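Local atomic coordinates of putative modification methylase (Thermus thermophilus, PDB entry 2ZIG), a protein that probably methylates cytosine in DNA at N4, using S-adenosyl-L-methionine as methyl donor. Residues Tyr69-Trp80 with Phe113-Cys123; Leu43-Trp51 with Leu93-Val102. All blocks are in the same frame, centred on the assembly; numbering follows the deposited sequence.

Interaction 1: residues Tyr69-Trp80 with Phe113-Cys123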
loop_
_atom_site.group_PDB
_atom_site.type_symbol
_atom_site.label_atom_id
_atom_site.label_comp_id
_atom_site.label_asym_id
_atom_site.label_seq_id
_atom_site.Cartn_x
_atom_site.Cartn_y
_atom_site.Cartn_z
ATOM N N TYR B 69 18.696 4.238 1.120
ATOM C CA TYR B 69 17.243 4.278 1.069
ATOM C C TYR B 69 16.689 5.569 1.676
ATOM O O TYR B 69 15.917 6.277 1.031
ATOM C CB TYR B 69 16.683 3.057 1.807
ATOM C CG TYR B 69 15.198 2.849 1.643
ATOM C CD1 TYR B 69 14.638 2.646 0.382
ATOM C CD2 TYR B 69 14.349 2.870 2.745
ATOM C CE1 TYR B 69 13.268 2.474 0.225
ATOM C CE2 TYR B 69 12.978 2.698 2.601
ATOM C CZ TYR B 69 12.445 2.502 1.338
ATOM O OH TYR B 69 11.086 2.342 1.192
ATOM N N GLU B 70 17.087 5.873 2.910
ATOM C CA GLU B 70 16.616 7.085 3.585
ATOM C C GLU B 70 17.003 8.341 2.813
ATOM O O GLU B 70 16.186 9.250 2.635
ATOM C CB GLU B 70 17.183 7.186 5.005
ATOM C CG GLU B 70 16.893 5.998 5.900
ATOM C CD GLU B 70 15.438 5.578 5.875
ATOM O OE1 GLU B 70 14.561 6.424 6.165
ATOM O OE2 GLU B 70 15.173 4.396 5.567
ATOM N N ALA B 71 18.253 8.394 2.366
ATOM C CA ALA B 71 18.739 9.542 1.610
ATOM C C ALA B 71 17.920 9.704 0.322
ATOM O O ALA B 71 17.615 10.820 -0.096
ATOM C CB ALA B 71 20.213 9.363 1.285
ATOM N N PHE B 72 17.573 8.585 -0.303
ATOM C CA PHE B 72 16.778 8.608 -1.523
ATOM C C PHE B 72 15.409 9.195 -1.189
ATOM O O PHE B 72 14.929 10.101 -1.864
ATOM C CB PHE B 72 16.626 7.188 -2.079
ATOM C CG PHE B 72 15.797 7.112 -3.332
ATOM C CD1 PHE B 72 16.141 7.856 -4.458
ATOM C CD2 PHE B 72 14.670 6.300 -3.384
ATOM C CE1 PHE B 72 15.367 7.794 -5.622
ATOM C CE2 PHE B 72 13.888 6.230 -4.546
ATOM C CZ PHE B 72 14.238 6.978 -5.664
ATOM N N LEU B 73 14.786 8.680 -0.137
ATOM C CA LEU B 73 13.482 9.176 0.288
ATOM C C LEU B 73 13.529 10.680 0.524
ATOM O O LEU B 73 12.628 11.415 0.116
ATOM C CB LEU B 73 13.043 8.469 1.568
ATOM C CG LEU B 73 12.607 7.016 1.386
ATOM C CD1 LEU B 73 12.312 6.392 2.736
ATOM C CD2 LEU B 73 11.371 6.981 0.492
ATOM N N ASP B 74 14.595 11.132 1.179
ATOM C CA ASP B 74 14.778 12.547 1.476
ATOM C C ASP B 74 14.885 13.361 0.194
ATOM O O ASP B 74 14.422 14.499 0.133
ATOM C CB ASP B 74 16.029 12.741 2.344
ATOM C CG ASP B 74 15.806 12.317 3.790
ATOM O OD1 ASP B 74 16.804 12.074 4.502
ATOM O OD2 ASP B 74 14.632 12.238 4.221
ATOM N N GLU B 75 15.490 12.778 -0.835
ATOM C CA GLU B 75 15.621 13.476 -2.109
ATOM C C GLU B 75 14.228 13.674 -2.698
ATOM O O GLU B 75 13.876 14.772 -3.140
ATOM C CB GLU B 75 16.476 12.666 -3.081
ATOM C CG GLU B 75 17.921 12.501 -2.654
ATOM C CD GLU B 75 18.707 11.613 -3.607
ATOM O OE1 GLU B 75 18.672 11.881 -4.831
ATOM O OE2 GLU B 75 19.361 10.653 -3.136
ATOM N N LEU B 76 13.439 12.604 -2.693
ATOM C CA LEU B 76 12.084 12.656 -3.216
ATOM C C LEU B 76 11.262 13.702 -2.473
ATOM O O LEU B 76 10.490 14.439 -3.082
ATOM C CB LEU B 76 11.397 11.292 -3.075
ATOM C CG LEU B 76 12.036 10.060 -3.720
ATOM C CD1 LEU B 76 11.127 8.864 -3.471
ATOM C CD2 LEU B 76 12.232 10.267 -5.216
ATOM N N ASP B 77 11.425 13.764 -1.154
ATOM C CA ASP B 77 10.678 14.725 -0.350
ATOM C C ASP B 77 10.873 16.179 -0.788
ATOM O O ASP B 77 9.935 16.980 -0.744
ATOM C CB ASP B 77 11.042 14.572 1.129
ATOM C CG ASP B 77 10.267 13.456 1.808
ATOM O OD1 ASP B 77 9.611 12.664 1.095
ATOM O OD2 ASP B 77 10.312 13.367 3.053
ATOM N N ARG B 78 12.081 16.526 -1.213
ATOM C CA ARG B 78 12.339 17.890 -1.653
ATOM C C ARG B 78 11.573 18.179 -2.941
ATOM O O ARG B 78 11.242 19.332 -3.242
ATOM C CB ARG B 78 13.833 18.105 -1.864
ATOM C CG ARG B 78 14.630 18.210 -0.570
ATOM C CD ARG B 78 16.083 18.550 -0.873
ATOM N NE ARG B 78 16.675 17.560 -1.768
ATOM C CZ ARG B 78 17.883 17.664 -2.313
ATOM N NH1 ARG B 78 18.641 18.723 -2.056
ATOM N NH2 ARG B 78 18.329 16.708 -3.121
ATOM N N VAL B 79 11.297 17.121 -3.699
ATOM C CA VAL B 79 10.541 17.251 -4.939
ATOM C C VAL B 79 9.054 17.367 -4.600
ATOM O O VAL B 79 8.351 18.228 -5.133
ATOM C CB VAL B 79 10.757 16.027 -5.848
ATOM C CG1 VAL B 79 9.884 16.134 -7.090
ATOM C CG2 VAL B 79 12.226 15.926 -6.229
ATOM N N TRP B 80 8.580 16.508 -3.702
ATOM C CA TRP B 80 7.174 16.524 -3.297
ATOM C C TRP B 80 6.834 17.894 -2.690
ATOM O O TRP B 80 5.704 18.382 -2.827
ATOM C CB TRP B 80 6.884 15.411 -2.269
ATOM C CG TRP B 80 7.310 14.003 -2.658
ATOM C CD1 TRP B 80 7.766 13.033 -1.809
ATOM C CD2 TRP B 80 7.307 13.410 -3.971
ATOM N NE1 TRP B 80 8.051 11.884 -2.506
ATOM C CE2 TRP B 80 7.777 12.085 -3.832
ATOM C CE3 TRP B 80 6.953 13.869 -5.249
ATOM C CZ2 TRP B 80 7.906 11.213 -4.926
ATOM C CZ3 TRP B 80 7.081 13.005 -6.334
ATOM C CH2 TRP B 80 7.554 11.689 -6.163
ATOM N N PHE B 113 11.734 -3.454 0.143
ATOM C CA PHE B 113 11.662 -2.116 0.704
ATOM C C PHE B 113 10.259 -1.613 0.381
ATOM O O PHE B 113 9.864 -1.589 -0.781
ATOM C CB PHE B 113 12.726 -1.207 0.076
ATOM C CG PHE B 113 14.023 -1.179 0.842
ATOM C CD1 PHE B 113 14.074 -0.634 2.120
ATOM C CD2 PHE B 113 15.180 -1.738 0.306
ATOM C CE1 PHE B 113 15.260 -0.651 2.858
ATOM C CE2 PHE B 113 16.370 -1.761 1.035
ATOM C CZ PHE B 113 16.410 -1.217 2.315
ATOM N N PRO B 114 9.479 -1.234 1.409
ATOM C CA PRO B 114 8.107 -0.734 1.232
ATOM C C PRO B 114 8.067 0.708 0.712
ATOM O O PRO B 114 7.498 1.593 1.350
ATOM C CB PRO B 114 7.520 -0.856 2.634
ATOM C CG PRO B 114 8.698 -0.508 3.499
ATOM C CD PRO B 114 9.840 -1.279 2.841
ATOM N N LEU B 115 8.671 0.924 -0.451
ATOM C CA LEU B 115 8.741 2.246 -1.066
ATOM C C LEU B 115 7.433 3.036 -1.076
ATOM O O LEU B 115 7.409 4.207 -0.693
ATOM C CB LEU B 115 9.237 2.120 -2.503
ATOM C CG LEU B 115 10.370 3.035 -2.977
ATOM C CD1 LEU B 115 10.306 3.127 -4.497
ATOM C CD2 LEU B 115 10.263 4.421 -2.348
ATOM N N HIS B 116 6.349 2.403 -1.524
ATOM C CA HIS B 116 5.068 3.089 -1.607
ATOM C C HIS B 116 4.593 3.564 -0.231
ATOM O O HIS B 116 4.000 4.639 -0.105
ATOM C CB HIS B 116 3.997 2.181 -2.232
ATOM C CG HIS B 116 3.304 1.293 -1.242
ATOM N ND1 HIS B 116 3.861 0.125 -0.766
ATOM C CD2 HIS B 116 2.118 1.431 -0.603
ATOM C CE1 HIS B 116 3.049 -0.420 0.123
ATOM N NE2 HIS B 116 1.984 0.353 0.241
ATOM N N ALA B 117 4.849 2.761 0.795
ATOM C CA ALA B 117 4.422 3.110 2.141
ATOM C C ALA B 117 5.251 4.260 2.706
ATOM O O ALA B 117 4.716 5.142 3.375
ATOM C CB ALA B 117 4.519 1.890 3.054
ATOM N N ASP B 118 6.553 4.243 2.444
ATOM C CA ASP B 118 7.430 5.306 2.918
ATOM C C ASP B 118 7.029 6.608 2.247
ATOM O O ASP B 118 7.046 7.668 2.876
ATOM C CB ASP B 118 8.897 4.977 2.604
ATOM C CG ASP B 118 9.529 4.079 3.658
ATOM O OD1 ASP B 118 9.539 4.492 4.836
ATOM O OD2 ASP B 118 10.003 2.973 3.323
ATOM N N ILE B 119 6.646 6.519 0.975
ATOM C CA ILE B 119 6.235 7.694 0.219
ATOM C C ILE B 119 4.936 8.250 0.793
ATOM O O ILE B 119 4.835 9.450 1.061
ATOM C CB ILE B 119 6.030 7.360 -1.282
ATOM C CG1 ILE B 119 7.342 6.858 -1.902
ATOM C CG2 ILE B 119 5.520 8.589 -2.036
ATOM C CD1 ILE B 119 8.439 7.856 -1.900
ATOM N N GLN B 120 3.944 7.382 0.991
ATOM C CA GLN B 120 2.656 7.818 1.542
ATOM C C GLN B 120 2.821 8.538 2.868
ATOM O O GLN B 120 2.264 9.612 3.074
ATOM C CB GLN B 120 1.703 6.631 1.757
ATOM C CG GLN B 120 0.927 6.216 0.531
ATOM C CD GLN B 120 -0.108 5.151 0.835
ATOM O OE1 GLN B 120 -1.309 5.418 0.844
ATOM N NE2 GLN B 120 0.351 3.942 1.090
ATOM N N VAL B 121 3.583 7.934 3.769
ATOM C CA VAL B 121 3.808 8.511 5.086
ATOM C C VAL B 121 4.474 9.886 4.996
ATOM O O VAL B 121 3.957 10.874 5.512
ATOM C CB VAL B 121 4.668 7.551 5.936
ATOM C CG1 VAL B 121 5.072 8.211 7.249
ATOM C CG2 VAL B 121 3.875 6.276 6.207
ATOM N N ARG B 122 5.611 9.953 4.317
ATOM C CA ARG B 122 6.328 11.211 4.184
ATOM C C ARG B 122 5.507 12.319 3.526
ATOM O O ARG B 122 5.708 13.496 3.825
ATOM C CB ARG B 122 7.631 10.975 3.424
ATOM C CG ARG B 122 8.650 10.187 4.229
ATOM C CD ARG B 122 9.777 9.690 3.353
ATOM N NE ARG B 122 10.884 9.136 4.130
ATOM C CZ ARG B 122 11.929 9.843 4.556
ATOM N NH1 ARG B 122 12.016 11.138 4.279
ATOM N NH2 ARG B 122 12.892 9.252 5.251
ATOM N N CYS B 123 4.580 11.957 2.643
ATOM C CA CYS B 123 3.757 12.958 1.980
ATOM C C CYS B 123 2.817 13.637 2.968
ATOM O O CYS B 123 2.483 14.806 2.805
ATOM C CB CYS B 123 2.956 12.344 0.825
ATOM S SG CYS B 123 3.885 12.201 -0.738
HETATM O O HOH W 1 8.520 14.042 4.896
#
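From Tyr69 beside Phe113 to Trp80 beside Cys123, helices 69-80 and 115-123 run in the same general direction, their axes crossing at -46° and 10.7 Å apart at closest. At the N-terminal end Tyr69 lays its ring face to face on that of Phe113, centroids 4.1 Å apart and planes 27° from parallel. With CG anti to the backbone N (chi1 -170°), the ring reaches past Phe113 and its OH donates a very short hydrogen bond of 2.5 Å to Asp118 OD2, at the ring edge, in its plane. In the middle, Leu73 fits as a knob among Leu115, Asp118, Ile119 and Arg122, and Ile119 CD1 meets Leu76. Cys123 SG sits over a face of the Trp80 indole, 4.4 Å from the centroid of its five-membered ring.

Arg122, extended from CG to NE, is the opposing knob, Leu73 CB over its guanidinium. NH1 makes salt bridges to Asp74 OD2 (2.8 Å), tilted from the guanidinium plane and met nearly end-on, and to Asp77 OD2 (3.1 Å), in that plane but met from above its own carboxylate; NH2 reaches Glu70 OE1 only weakly. A water joins Asp77 OD2 to Arg122 O, and Asp118 OD1 pairs with Arg124 of the second subunit. Sharing NH1 between two aspartates is likely to fix the turn of the guanidinium, whose charge probably eases the crowding of acids on helix 69-80.

Interaction 2: residues Leu43-Trp51 with Leu93-Val102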
loop_
_atom_site.group_PDB
_atom_site.type_symbol
_atom_site.label_atom_id
_atom_site.label_comp_id
_atom_site.label_asym_id
_atom_site.label_seq_id
_atom_site.Cartn_x
_atom_site.Cartn_y
_atom_site.Cartn_z
ATOM N N LEU B 43 -2.226 18.831 -12.016
ATOM C CA LEU B 43 -2.037 17.414 -11.749
ATOM C C LEU B 43 -0.612 16.992 -12.024
ATOM O O LEU B 43 0.017 17.491 -12.944
ATOM C CB LEU B 43 -2.962 16.580 -12.643
ATOM C CG LEU B 43 -2.716 15.067 -12.725
ATOM C CD1 LEU B 43 -2.991 14.441 -11.369
ATOM C CD2 LEU B 43 -3.619 14.445 -13.791
ATOM N N VAL B 44 -0.118 16.057 -11.222
ATOM C CA VAL B 44 1.220 15.510 -11.402
ATOM C C VAL B 44 1.124 13.976 -11.472
ATOM O O VAL B 44 0.531 13.338 -10.605
ATOM C CB VAL B 44 2.151 15.877 -10.221
ATOM C CG1 VAL B 44 3.522 15.253 -10.428
ATOM C CG2 VAL B 44 2.266 17.390 -10.087
ATOM N N VAL B 45 1.687 13.384 -12.515
ATOM C CA VAL B 45 1.693 11.932 -12.626
ATOM C C VAL B 45 3.147 11.578 -12.832
ATOM O O VAL B 45 3.800 12.099 -13.745
ATOM C CB VAL B 45 0.878 11.438 -13.827
ATOM C CG1 VAL B 45 0.995 9.908 -13.948
ATOM C CG2 VAL B 45 -0.568 11.852 -13.666
ATOM N N THR B 46 3.677 10.705 -11.987
ATOM C CA THR B 46 5.076 10.350 -12.138
ATOM C C THR B 46 5.471 9.082 -11.406
ATOM O O THR B 46 4.723 8.541 -10.595
ATOM C CB THR B 46 5.981 11.504 -11.641
ATOM O OG1 THR B 46 7.352 11.201 -11.927
ATOM C CG2 THR B 46 5.811 11.699 -10.138
ATOM N N SER B 47 6.674 8.623 -11.708
ATOM C CA SER B 47 7.231 7.438 -11.088
ATOM C C SER B 47 8.608 7.840 -10.563
ATOM O O SER B 47 9.418 8.417 -11.296
ATOM C CB SER B 47 7.369 6.326 -12.126
ATOM O OG SER B 47 7.790 5.119 -11.521
ATOM N N PRO B 48 8.885 7.559 -9.282
ATOM C CA PRO B 48 10.191 7.918 -8.723
ATOM C C PRO B 48 11.304 7.216 -9.496
ATOM O O PRO B 48 11.192 6.043 -9.831
ATOM C CB PRO B 48 10.086 7.462 -7.269
ATOM C CG PRO B 48 9.096 6.327 -7.333
ATOM C CD PRO B 48 8.062 6.829 -8.304
ATOM N N PRO B 49 12.387 7.941 -9.803
ATOM C CA PRO B 49 13.515 7.373 -10.547
ATOM C C PRO B 49 14.306 6.427 -9.670
ATOM O O PRO B 49 15.417 6.754 -9.258
ATOM C CB PRO B 49 14.326 8.608 -10.916
ATOM C CG PRO B 49 14.168 9.454 -9.686
ATOM C CD PRO B 49 12.683 9.322 -9.377
ATOM N N TYR B 50 13.758 5.254 -9.378
ATOM C CA TYR B 50 14.485 4.344 -8.509
ATOM C C TYR B 50 15.785 3.826 -9.094
ATOM O O TYR B 50 16.746 3.604 -8.358
ATOM C CB TYR B 50 13.633 3.150 -8.082
ATOM C CG TYR B 50 14.317 2.379 -6.975
ATOM C CD1 TYR B 50 14.391 2.904 -5.684
ATOM C CD2 TYR B 50 14.972 1.174 -7.235
ATOM C CE1 TYR B 50 15.100 2.253 -4.680
ATOM C CE2 TYR B 50 15.688 0.513 -6.237
ATOM C CZ TYR B 50 15.748 1.059 -4.961
ATOM O OH TYR B 50 16.445 0.411 -3.966
ATOM N N TRP B 51 15.827 3.625 -10.405
ATOM C CA TRP B 51 17.048 3.131 -11.029
ATOM C C TRP B 51 18.219 4.051 -10.666
ATOM O O TRP B 51 19.386 3.697 -10.847
ATOM C CB TRP B 51 16.884 3.059 -12.550
ATOM C CG TRP B 51 16.673 4.385 -13.193
ATOM C CD1 TRP B 51 15.527 5.125 -13.194
ATOM C CD2 TRP B 51 17.651 5.152 -13.904
ATOM N NE1 TRP B 51 15.730 6.309 -13.861
ATOM C CE2 TRP B 51 17.025 6.353 -14.306
ATOM C CE3 TRP B 51 18.997 4.942 -14.237
ATOM C CZ2 TRP B 51 17.701 7.346 -15.029
ATOM C CZ3 TRP B 51 19.671 5.931 -14.957
ATOM C CH2 TRP B 51 19.019 7.119 -15.343
ATOM N N LEU B 93 -1.085 14.918 -6.536
ATOM C CA LEU B 93 0.165 14.319 -6.956
ATOM C C LEU B 93 -0.097 12.808 -7.008
ATOM O O LEU B 93 -0.413 12.187 -5.991
ATOM C CB LEU B 93 1.265 14.649 -5.945
ATOM C CG LEU B 93 2.496 13.746 -5.859
ATOM C CD1 LEU B 93 3.393 13.916 -7.076
ATOM C CD2 LEU B 93 3.250 14.090 -4.594
ATOM N N VAL B 94 0.003 12.233 -8.200
ATOM C CA VAL B 94 -0.224 10.800 -8.389
ATOM C C VAL B 94 1.145 10.164 -8.593
ATOM O O VAL B 94 1.896 10.574 -9.476
ATOM C CB VAL B 94 -1.099 10.527 -9.637
ATOM C CG1 VAL B 94 -1.415 9.041 -9.748
ATOM C CG2 VAL B 94 -2.386 11.315 -9.548
ATOM N N ILE B 95 1.471 9.166 -7.778
ATOM C CA ILE B 95 2.771 8.510 -7.871
ATOM C C ILE B 95 2.658 7.003 -8.121
ATOM O O ILE B 95 2.116 6.261 -7.299
ATOM C CB ILE B 95 3.583 8.750 -6.579
ATOM C CG1 ILE B 95 3.632 10.255 -6.271
ATOM C CG2 ILE B 95 4.986 8.220 -6.746
ATOM C CD1 ILE B 95 4.243 10.603 -4.923
ATOM N N VAL B 96 3.163 6.562 -9.269
ATOM C CA VAL B 96 3.130 5.147 -9.628
ATOM C C VAL B 96 4.417 4.545 -9.083
ATOM O O VAL B 96 5.507 4.821 -9.585
ATOM C CB VAL B 96 3.058 4.974 -11.153
ATOM C CG1 VAL B 96 3.006 3.492 -11.509
ATOM C CG2 VAL B 96 1.826 5.713 -11.690
ATOM N N VAL B 97 4.275 3.729 -8.038
ATOM C CA VAL B 97 5.418 3.119 -7.361
ATOM C C VAL B 97 5.292 1.621 -7.161
ATOM O O VAL B 97 4.268 1.146 -6.688
ATOM C CB VAL B 97 5.605 3.670 -5.922
ATOM C CG1 VAL B 97 7.059 3.635 -5.555
ATOM C CG2 VAL B 97 5.011 5.038 -5.786
ATOM N N GLY B 98 6.355 0.894 -7.492
ATOM C CA GLY B 98 6.378 -0.539 -7.272
ATOM C C GLY B 98 7.361 -0.733 -6.128
ATOM O O GLY B 98 8.400 -0.067 -6.105
ATOM N N ASP B 99 7.062 -1.599 -5.166
ATOM C CA ASP B 99 8.000 -1.785 -4.071
ATOM C C ASP B 99 9.253 -2.531 -4.531
ATOM O O ASP B 99 9.183 -3.511 -5.276
ATOM C CB ASP B 99 7.311 -2.469 -2.882
ATOM C CG ASP B 99 6.364 -1.518 -2.156
ATOM O OD1 ASP B 99 6.373 -0.330 -2.526
ATOM O OD2 ASP B 99 5.625 -1.925 -1.236
ATOM N N VAL B 100 10.403 -2.037 -4.088
ATOM C CA VAL B 100 11.697 -2.589 -4.473
ATOM C C VAL B 100 12.170 -3.803 -3.698
ATOM O O VAL B 100 12.594 -3.699 -2.552
ATOM C CB VAL B 100 12.769 -1.507 -4.379
ATOM C CG1 VAL B 100 14.115 -2.066 -4.816
ATOM C CG2 VAL B 100 12.356 -0.311 -5.238
ATOM N N ALA B 101 12.106 -4.960 -4.344
ATOM C CA ALA B 101 12.533 -6.205 -3.725
ATOM C C ALA B 101 13.951 -6.533 -4.167
ATOM O O ALA B 101 14.160 -7.440 -4.968
ATOM C CB ALA B 101 11.583 -7.343 -4.114
ATOM N N VAL B 102 14.924 -5.787 -3.649
ATOM C CA VAL B 102 16.324 -6.019 -3.995
ATOM C C VAL B 102 17.158 -6.371 -2.766
ATOM O O VAL B 102 17.875 -7.373 -2.760
ATOM C CB VAL B 102 16.953 -4.781 -4.681
ATOM C CG1 VAL B 102 16.870 -3.572 -3.754
ATOM C CG2 VAL B 102 18.408 -5.075 -5.057
#
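Val44, Val45 and Thr46 pair in parallel with Leu93, Val94 and Ile95, joining neighbouring strands of the Rossmann-like methyltransferase sheet; helix 66-86 makes the link between them a beta-alpha-beta crossover. Within 43-51 and 93-102 three backbone bonds form the ladder: Val94 N gives to Val44 O (2.7 Å), Val94 O takes the N-H of Thr46 (3.1 Å), and Thr46 O takes that of Val96 (2.8 Å). Two of these acceptors have a second, weaker partner, the CA-H of Val45 at Val94 O and that of Ile95 at Thr46 O. The backbone of Val44 is also bonded to Arg92, that of Leu93 to Gln173 of strand 167-174, and those of Leu43 and Val45 to strand 238-241; a chi1 of -174° turns Thr46 OG1 to its hydrogen bond with Asp241 OD1. On the face turned to helix 66-86, Val44 CG1 touches Leu93 CD1 at 3.6 Å; on the opposite face Leu43 CD1 meets Val94 CG2.

The ladder stops where the chain enters Ser47-Pro48-Pro49-Tyr50, which matches the SPPY motif of N4-cytosine methyltransferases. Pro48 has no N-H to continue the pairing, and its CD packs against Val96 O at 3.5 Å and against Ile95 CG2, while CG rests on Val97 CG1. Beyond the strands the two segments part, then come together again where Val100, its backbone hydrogen-bonded to Phe113, meets the poorly ordered ring of Tyr50. An alanine at Val100 would probably leave a gap over that ring face and the ring freer to move. Val100 CG2 makes a CH-pi contact over the face of the Tyr50 ring, 3.4 Å from its centroid and 6° off the normal.

The two contacts lie in successive layers of one domain, their centres about 10 Å apart, and both are largely buried. Interaction 2 is the deeper, joining two strands of the sheet chiefly by backbone bonds and aliphatic packing; interaction 1 joins the helices that follow those strands, and here side chains do the work, with an apolar inner side and a charged network that reaches the surface. That inner side rests on the sheet: Trp80 touches Leu93 and Ile95, and Ile119 touches Ile95. Past the strand ends the contacts meet directly, with Asp99 OD2 hydrogen-bonded to His116 ND1 and Tyr50 edge-to-face with Phe72. Only interaction 1 touches the second subunit.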